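Long-range contacts in protein disulfide-isomerase A4 (Rattus norvegicus, PDB 3EC3), which catalyses the rearrangement of disulfide bonds in proteins in the endoplasmic reticulum, and is represented here by a noncatalytic fragment with thioredoxin-like fold: residues Ser5-Lys9 and Tyr44-Asn49; Val136-Val142 and Thr170-Glu176. The protein carries 1 engineered substitution. One frame throughout, in Å; residues are numbered along the deposited sequence.

Contact 1 of 2, residues Ser5-Lys9 and Tyr44-Asn49. Residue 5 of segment 5-9 comes from a tag, linker or insertion.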
ATOM      1  N   SER A   5      18.766 -18.068   6.627  1.00 39.03           N
ATOM      2  CA  SER A   5      19.156 -17.002   7.600  1.00 38.79           C
ATOM      3  C   SER A   5      17.949 -16.271   8.204  1.00 38.24           C
ATOM      4  O   SER A   5      16.799 -16.616   7.913  1.00 37.51           O
ATOM      5  CB  SER A   5      20.136 -16.004   6.965  1.00 39.31           C
ATOM      6  OG  SER A   5      21.477 -16.338   7.303  1.00 40.00           O
ATOM      7  N   PRO A   6      18.211 -15.252   9.045  1.00 37.73           N
ATOM      8  CA  PRO A   6      17.110 -14.797   9.890  1.00 36.57           C
ATOM      9  C   PRO A   6      16.133 -13.978   9.046  1.00 34.09           C
ATOM     10  O   PRO A   6      16.547 -13.025   8.387  1.00 34.98           O
ATOM     11  CB  PRO A   6      17.822 -13.955  10.958  1.00 37.28           C
ATOM     12  CG  PRO A   6      19.056 -13.396  10.238  1.00 37.48           C
ATOM     13  CD  PRO A   6      19.443 -14.447   9.235  1.00 38.16           C
ATOM     14  N   PRO A   7      14.848 -14.365   9.011  1.00 31.54           N
ATOM     15  CA  PRO A   7      13.993 -13.600   8.097  1.00 29.69           C
ATOM     16  C   PRO A   7      13.894 -12.099   8.486  1.00 27.22           C
ATOM     17  O   PRO A   7      14.193 -11.212   7.664  1.00 28.67           O
ATOM     18  CB  PRO A   7      12.659 -14.341   8.161  1.00 29.11           C
ATOM     19  CG  PRO A   7      12.673 -15.030   9.475  1.00 30.91           C
ATOM     20  CD  PRO A   7      14.107 -15.427   9.710  1.00 32.61           C
ATOM     21  N   SER A   8      13.600 -11.811   9.739  1.00 23.34           N
ATOM     22  CA  SER A   8      13.529 -10.413  10.208  1.00 20.21           C
ATOM     23  C   SER A   8      14.884  -9.800  10.637  1.00 20.16           C
ATOM     24  O   SER A   8      15.718 -10.446  11.337  1.00 19.26           O
ATOM     25  CB  SER A   8      12.474 -10.291  11.328  1.00 18.96           C
ATOM     26  OG  SER A   8      12.451  -8.965  11.881  1.00 19.38           O
ATOM     27  N   LYS A   9      15.125  -8.549  10.229  1.00 18.07           N
ATOM     28  CA  LYS A   9      16.401  -7.909  10.529  1.00 17.61           C
ATOM     29  C   LYS A   9      16.300  -6.957  11.692  1.00 16.23           C
ATOM     30  O   LYS A   9      15.329  -6.203  11.799  1.00 15.62           O
ATOM     31  CB  LYS A   9      16.926  -7.181   9.237  1.00 18.94           C
ATOM     32  CG  LYS A   9      18.395  -6.935   9.237  1.00 20.93           C
ATOM     33  CD  LYS A   9      18.913  -6.614   7.802  1.00 19.31           C
ATOM     34  CE  LYS A   9      20.404  -6.628   7.804  1.00 22.19           C
ATOM     35  NZ  LYS A   9      21.004  -6.253   6.505  1.00 16.78           N
ATOM     36  N   TYR A  44       6.715 -14.391  15.553  1.00 17.66           N
ATOM     37  CA  TYR A  44       6.909 -13.367  14.502  1.00 18.15           C
ATOM     38  C   TYR A  44       7.914 -13.841  13.444  1.00 18.60           C
ATOM     39  O   TYR A  44       7.631 -13.757  12.241  1.00 18.08           O
ATOM     40  CB  TYR A  44       7.366 -12.058  15.168  1.00 17.42           C
ATOM     41  CG  TYR A  44       7.727 -10.948  14.172  1.00 18.53           C
ATOM     42  CD1 TYR A  44       9.033 -10.494  14.047  1.00 16.59           C
ATOM     43  CD2 TYR A  44       6.742 -10.356  13.386  1.00 20.02           C
ATOM     44  CE1 TYR A  44       9.357  -9.477  13.137  1.00 19.50           C
ATOM     45  CE2 TYR A  44       7.048  -9.359  12.479  1.00 19.58           C
ATOM     46  CZ  TYR A  44       8.376  -8.932  12.355  1.00 19.94           C
ATOM     47  OH  TYR A  44       8.660  -7.894  11.468  1.00 18.52           O
ATOM     48  N   GLN A  45       9.059 -14.394  13.882  1.00 19.98           N
ATOM     49  CA  GLN A  45      10.089 -14.883  12.950  1.00 20.96           C
ATOM     50  C   GLN A  45       9.549 -16.031  12.085  1.00 22.15           C
ATOM     51  O   GLN A  45       9.948 -16.158  10.943  1.00 21.74           O
ATOM     52  CB  GLN A  45      11.420 -15.294  13.657  1.00 22.74           C
ATOM     53  CG  GLN A  45      12.407 -14.115  14.066  1.00 24.36           C
ATOM     54  CD  GLN A  45      13.224 -13.469  12.879  1.00 26.06           C
ATOM     55  OE1 GLN A  45      12.810 -13.544  11.712  1.00 29.81           O
ATOM     56  NE2 GLN A  45      14.371 -12.813  13.197  1.00 20.61           N
ATOM     57  N   ASP A  46       8.695 -16.882  12.663  1.00 23.20           N
ATOM     58  CA  ASP A  46       8.013 -17.986  11.925  1.00 24.13           C
ATOM     59  C   ASP A  46       7.119 -17.434  10.802  1.00 23.59           C
ATOM     60  O   ASP A  46       7.227 -17.860   9.649  1.00 22.72           O
ATOM     61  CB  ASP A  46       7.203 -18.804  12.921  1.00 24.75           C
ATOM     62  CG  ASP A  46       6.692 -20.120  12.357  1.00 30.20           C
ATOM     63  OD1 ASP A  46       6.396 -20.222  11.147  1.00 35.48           O
ATOM     64  OD2 ASP A  46       6.549 -21.060  13.168  1.00 34.27           O
ATOM     65  N   ALA A  47       6.253 -16.490  11.153  1.00 22.57           N
ATOM     66  CA  ALA A  47       5.443 -15.753  10.178  1.00 23.82           C
ATOM     67  C   ALA A  47       6.269 -15.049   9.080  1.00 24.03           C
ATOM     68  O   ALA A  47       5.909 -15.069   7.889  1.00 25.37           O
ATOM     69  CB  ALA A  47       4.575 -14.721  10.897  1.00 22.50           C
ATOM     70  N   ALA A  48       7.329 -14.368   9.499  1.00 24.07           N
ATOM     71  CA  ALA A  48       8.199 -13.629   8.595  1.00 24.12           C
ATOM     72  C   ALA A  48       8.884 -14.575   7.593  1.00 24.41           C
ATOM     73  O   ALA A  48       9.008 -14.271   6.404  1.00 24.22           O
ATOM     74  CB  ALA A  48       9.233 -12.884   9.400  1.00 24.48           C
ATOM     75  N   ASN A  49       9.329 -15.729   8.088  1.00 25.03           N
ATOM     76  CA  ASN A  49      10.001 -16.702   7.243  1.00 26.20           C
ATOM     77  C   ASN A  49       9.104 -17.130   6.088  1.00 26.57           C
ATOM     78  O   ASN A  49       9.539 -17.184   4.934  1.00 26.00           O
ATOM     79  CB  ASN A  49      10.450 -17.939   8.034  1.00 25.79           C
ATOM     80  CG  ASN A  49      11.060 -18.972   7.132  1.00 28.23           C
ATOM     81  OD1 ASN A  49      12.068 -18.700   6.465  1.00 29.99           O
ATOM     82  ND2 ASN A  49      10.410 -20.131   7.020  1.00 28.89           N
TER

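Contact 2 of 2, residues Val136-Val142 and Thr170-Glu176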
ATOM      1  N   VAL A 136      -8.701  -0.272  -8.805  1.00 18.29           N
ATOM      2  CA  VAL A 136      -8.933   1.008  -9.479  1.00 17.57           C
ATOM      3  C   VAL A 136      -7.551   1.639  -9.656  1.00 18.18           C
ATOM      4  O   VAL A 136      -6.864   1.829  -8.680  1.00 18.07           O
ATOM      5  CB  VAL A 136      -9.875   1.928  -8.660  1.00 16.88           C
ATOM      6  CG1 VAL A 136     -10.092   3.309  -9.389  1.00 18.45           C
ATOM      7  CG2 VAL A 136     -11.221   1.237  -8.388  1.00 17.30           C
ATOM      8  N   VAL A 137      -7.124   1.912 -10.893  1.00 17.84           N
ATOM      9  CA  VAL A 137      -5.821   2.536 -11.154  1.00 18.61           C
ATOM     10  C   VAL A 137      -5.950   3.947 -11.706  1.00 18.32           C
ATOM     11  O   VAL A 137      -6.692   4.161 -12.657  1.00 18.64           O
ATOM     12  CB  VAL A 137      -4.984   1.720 -12.160  1.00 18.08           C
ATOM     13  CG1 VAL A 137      -3.538   2.363 -12.274  1.00 19.70           C
ATOM     14  CG2 VAL A 137      -4.891   0.236 -11.708  1.00 17.37           C
ATOM     15  N   VAL A 138      -5.225   4.904 -11.113  1.00 19.16           N
ATOM     16  CA  VAL A 138      -5.197   6.281 -11.598  1.00 18.73           C
ATOM     17  C   VAL A 138      -3.795   6.589 -12.161  1.00 19.59           C
ATOM     18  O   VAL A 138      -2.781   6.530 -11.447  1.00 18.67           O
ATOM     19  CB  VAL A 138      -5.658   7.303 -10.516  1.00 18.05           C
ATOM     20  CG1 VAL A 138      -5.505   8.754 -10.995  1.00 18.97           C
ATOM     21  CG2 VAL A 138      -7.128   7.022 -10.095  1.00 20.03           C
ATOM     22  N   TYR A 139      -3.758   6.912 -13.458  1.00 19.87           N
ATOM     23  CA  TYR A 139      -2.503   7.093 -14.179  1.00 20.06           C
ATOM     24  C   TYR A 139      -2.137   8.570 -14.374  1.00 20.06           C
ATOM     25  O   TYR A 139      -2.952   9.373 -14.848  1.00 20.14           O
ATOM     26  CB  TYR A 139      -2.603   6.471 -15.578  1.00 20.64           C
ATOM     27  CG  TYR A 139      -2.954   5.000 -15.624  1.00 20.33           C
ATOM     28  CD1 TYR A 139      -4.274   4.590 -15.741  1.00 20.80           C
ATOM     29  CD2 TYR A 139      -1.964   4.021 -15.597  1.00 21.84           C
ATOM     30  CE1 TYR A 139      -4.613   3.233 -15.812  1.00 21.58           C
ATOM     31  CE2 TYR A 139      -2.301   2.647 -15.658  1.00 21.12           C
ATOM     32  CZ  TYR A 139      -3.629   2.278 -15.761  1.00 22.60           C
ATOM     33  OH  TYR A 139      -3.999   0.948 -15.826  1.00 23.87           O
ATOM     34  N   TYR A 140      -0.900   8.899 -14.061  1.00 19.69           N
ATOM     35  CA  TYR A 140      -0.364  10.234 -14.295  1.00 20.73           C
ATOM     36  C   TYR A 140       1.146  10.244 -14.131  1.00 20.14           C
ATOM     37  O   TYR A 140       1.763   9.202 -14.048  1.00 20.26           O
ATOM     38  CB  TYR A 140      -1.042  11.320 -13.425  1.00 19.48           C
ATOM     39  CG  TYR A 140      -0.906  11.183 -11.911  1.00 20.84           C
ATOM     40  CD1 TYR A 140      -1.774  10.353 -11.187  1.00 18.97           C
ATOM     41  CD2 TYR A 140       0.038  11.938 -11.205  1.00 19.75           C
ATOM     42  CE1 TYR A 140      -1.694  10.264  -9.801  1.00 18.80           C
ATOM     43  CE2 TYR A 140       0.144  11.850  -9.804  1.00 20.53           C
ATOM     44  CZ  TYR A 140      -0.739  11.003  -9.120  1.00 19.42           C
ATOM     45  OH  TYR A 140      -0.672  10.921  -7.767  1.00 18.76           O
ATOM     46  N   SER A 141       1.747  11.429 -14.091  1.00 20.86           N
ATOM     47  CA  SER A 141       3.190  11.514 -13.873  1.00 20.83           C
ATOM     48  C   SER A 141       3.491  11.424 -12.385  1.00 20.92           C
ATOM     49  O   SER A 141       3.277  12.391 -11.644  1.00 22.98           O
ATOM     50  CB  SER A 141       3.754  12.814 -14.496  1.00 21.54           C
ATOM     51  OG  SER A 141       5.122  12.964 -14.188  1.00 23.35           O
ATOM     52  N   VAL A 142       3.970  10.264 -11.931  1.00 20.02           N
ATOM     53  CA  VAL A 142       4.123  10.014 -10.474  1.00 19.35           C
ATOM     54  C   VAL A 142       5.572  10.247 -10.093  1.00 19.13           C
ATOM     55  O   VAL A 142       6.451   9.591 -10.628  1.00 19.35           O
ATOM     56  CB  VAL A 142       3.670   8.554 -10.096  1.00 20.52           C
ATOM     57  CG1 VAL A 142       4.006   8.241  -8.615  1.00 17.85           C
ATOM     58  CG2 VAL A 142       2.158   8.411 -10.339  1.00 19.84           C
ATOM     59  N   THR A 170      -9.496  -2.029  -4.226  1.00 16.15           N
ATOM     60  CA  THR A 170      -8.109  -1.526  -4.004  1.00 15.36           C
ATOM     61  C   THR A 170      -7.888  -0.366  -4.996  1.00 16.22           C
ATOM     62  O   THR A 170      -8.338  -0.448  -6.138  1.00 16.94           O
ATOM     63  CB  THR A 170      -7.106  -2.639  -4.257  1.00 15.62           C
ATOM     64  OG1 THR A 170      -7.481  -3.810  -3.479  1.00 13.70           O
ATOM     65  CG2 THR A 170      -5.673  -2.189  -3.923  1.00 14.98           C
ATOM     66  N   PHE A 171      -7.280   0.737  -4.540  1.00 15.23           N
ATOM     67  CA  PHE A 171      -7.010   1.905  -5.409  1.00 15.57           C
ATOM     68  C   PHE A 171      -5.504   2.097  -5.399  1.00 16.83           C
ATOM     69  O   PHE A 171      -4.833   1.832  -4.371  1.00 16.52           O
ATOM     70  CB  PHE A 171      -7.641   3.165  -4.850  1.00 14.04           C
ATOM     71  CG  PHE A 171      -9.170   3.237  -4.947  1.00 17.68           C
ATOM     72  CD1 PHE A 171      -9.994   2.429  -4.190  1.00 16.79           C
ATOM     73  CD2 PHE A 171      -9.766   4.191  -5.777  1.00 16.27           C
ATOM     74  CE1 PHE A 171     -11.394   2.536  -4.268  1.00 16.39           C
ATOM     75  CE2 PHE A 171     -11.175   4.307  -5.871  1.00 13.90           C
ATOM     76  CZ  PHE A 171     -11.984   3.477  -5.120  1.00 14.38           C
ATOM     77  N   ALA A 172      -4.960   2.521  -6.535  1.00 16.81           N
ATOM     78  CA  ALA A 172      -3.523   2.811  -6.616  1.00 16.82           C
ATOM     79  C   ALA A 172      -3.308   3.914  -7.627  1.00 18.13           C
ATOM     80  O   ALA A 172      -4.115   4.063  -8.587  1.00 19.24           O
ATOM     81  CB  ALA A 172      -2.752   1.558  -7.033  1.00 16.81           C
ATOM     82  N   ILE A 173      -2.235   4.684  -7.455  1.00 16.72           N
ATOM     83  CA  ILE A 173      -1.824   5.589  -8.529  1.00 16.51           C
ATOM     84  C   ILE A 173      -0.716   4.847  -9.299  1.00 16.21           C
ATOM     85  O   ILE A 173      -0.023   3.977  -8.739  1.00 15.99           O
ATOM     86  CB  ILE A 173      -1.306   6.948  -7.965  1.00 16.42           C
ATOM     87  CG1 ILE A 173      -0.031   6.721  -7.140  1.00 18.18           C
ATOM     88  CG2 ILE A 173      -2.473   7.714  -7.215  1.00 16.02           C
ATOM     89  CD1 ILE A 173       0.668   8.043  -6.737  1.00 16.70           C
ATOM     90  N   ALA A 174      -0.553   5.169 -10.577  1.00 17.65           N
ATOM     91  CA  ALA A 174       0.404   4.472 -11.431  1.00 18.74           C
ATOM     92  C   ALA A 174       1.031   5.495 -12.374  1.00 20.45           C
ATOM     93  O   ALA A 174       0.356   6.435 -12.820  1.00 18.61           O
ATOM     94  CB  ALA A 174      -0.278   3.356 -12.231  1.00 18.84           C
ATOM     95  N   ASP A 175       2.330   5.344 -12.635  1.00 20.80           N
ATOM     96  CA  ASP A 175       2.985   6.277 -13.543  1.00 23.59           C
ATOM     97  C   ASP A 175       2.583   5.978 -14.996  1.00 24.44           C
ATOM     98  O   ASP A 175       2.613   4.829 -15.421  1.00 24.22           O
ATOM     99  CB  ASP A 175       4.504   6.242 -13.396  1.00 22.56           C
ATOM    100  CG  ASP A 175       5.171   7.237 -14.305  1.00 22.78           C
ATOM    101  OD1 ASP A 175       5.742   6.821 -15.321  1.00 23.47           O
ATOM    102  OD2 ASP A 175       5.016   8.445 -14.081  1.00 19.77           O
ATOM    103  N   GLU A 176       2.211   7.012 -15.746  1.00 28.16           N
ATOM    104  CA  GLU A 176       1.653   6.800 -17.117  1.00 30.87           C
ATOM    105  C   GLU A 176       2.666   6.249 -18.120  1.00 31.86           C
ATOM    106  O   GLU A 176       2.276   5.537 -19.065  1.00 32.82           O
ATOM    107  CB  GLU A 176       0.990   8.069 -17.667  1.00 30.48           C
ATOM    108  CG  GLU A 176       1.891   9.279 -17.668  1.00 33.11           C
ATOM    109  CD  GLU A 176       1.160  10.579 -17.994  1.00 34.51           C
ATOM    110  OE1 GLU A 176      -0.036  10.541 -18.356  1.00 38.39           O
ATOM    111  OE2 GLU A 176       1.804  11.650 -17.921  1.00 40.20           O
TER
HETATM  112  O   HOH W   1       5.599  10.143 -16.053  1.00 31.31           O

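Contact 1 of 2, residues Ser5-Lys9 and Tyr44-Asn49
Gln45 leaves its helix with CG anti to its own carbonyl carbon (chi1 -79°) and then bends back at chi2 (-76°), which lays its terminal amide alongside the backbone of Ser8. Both ends of that amide engage this one residue. Ser8 N donates to Gln45 OE1, modelled at 2.7 Å; because OE1 also sits too near the Pro7 ring in the model, the exact length is doubtful. The other half is longer: Gln45 NE2 reaches Ser8 O at 3.3 Å, with an N-H...O angle of 152° and with the donor tilted from the carbonyl plane. Together the two bonds, with Tyr41 OH as a second partner of Gln45 NE2, probably set the rotation of the amide.

The packing around this pair of bonds is apolar or edgewise. Pro7 rests on the next turn of the helix, its CB 3.9 Å from Ala48 CB and its CG 3.9 Å from Asn49 CB, while Pro7 CB also approaches Asn49 N at 3.6 Å. Near Tyr44, Ser8 OG arrives at the ring edge, near the ring plane, 3.4 Å from Tyr44 CE1. That approach is a van der Waals one, since the buried hydroxyl has its polar partner in His59 ND1 and Tyr44 OH bonds to His58 O. Both outside partners belong to strand 57-60, so the N-terminal loop, the helix and that strand converge here.

The sheet order explains the meeting: strand 9-10, which follows the loop, pairs in parallel with strand 57-60 at the sheet edge, and helix 39-51 connects strands 28-32 and 57-60, the beta-alpha-beta crossover of a thioredoxin-like domain.

Contact 2 of 2, residues Val136-Val142 and Thr170-Glu176
Ile173 meets Tyr140, the last residue of the neighbouring strand, and Val142 in the turn beyond it, and each part of its side chain can be followed outward. Ile173 CB lies 3.8 Å from Tyr140 CE1. The Ile173 CG2 branch comes to the edge of the same ring, near its plane, at 3.7 Å from Tyr140 CE1. With CG1 placed between the backbone N and the carbonyl carbon (chi1 64°), the other branch ends in Ile173 CD1, which stands 3.3 Å from Tyr140 OH and 3.8 Å from Val142 CG1. Tyr140 OH has its polar partner in Thr152 O, on helix 149-163, and Val142 CG2 lies over a face of the Tyr140 ring.

The backbones run parallel, 27° apart in direction, joined by six alternating hydrogen bonds from Val136 N to Thr170 O through to Glu176 N to Tyr140 O. This is the beta-alpha-beta unit of a thioredoxin-like domain: helix 149-163 links the two strands, and Val138 and Phe171 pack against it. On that face Val136 CB sits over the Phe171 ring, 4.0 Å from its centroid, a CH-pi contact. Val137, Tyr139 and Ala174 occupy the opposite face, where Val137 CG1 and Ala174 CB are tightly packed at 3.4 Å.

At the strand end, Asp175 OD2 reaches into the turn after Tyr140 and uses its anti lone pair to accept a nearly straight bond from Val142 N (3.0 Å, 167°). A water also donates to OD2 and bonds weakly to Ser141 OG, while Asp175 OD1 accepts from Asp178 N. Without the carboxylate, as with an alanine here in place of Asp175, Val142 N and Asp178 N would probably lose these acceptors and the turn after Tyr140 would be freer to shift. Glu176 packs by its CG against the Tyr140 carbonyl, its carboxylate lying beside Ser141.

How the contacts relate
Contact 1 closes before contact 2 opens along the chain, and the two lie on opposite sides of its centre, with their own centres 32 Å apart and their nearest atoms about 21 Å apart. They share no sheet. Residues 5-9 and 44-49 belong to the arrangement built on strands 9-10 to 93-96, whereas 136-142 and 170-176 lie in the sheet of strands 118-121 to 206-208. Both sheets have the strand order 1-3-2-4-5, so the contacts sample one topology twice: contact 1 where helix 39-51 meets the chain entering an edge strand, contact 2 between strands flanking helix 149-163. The fragment thus reads as two thioredoxin-like domains in tandem.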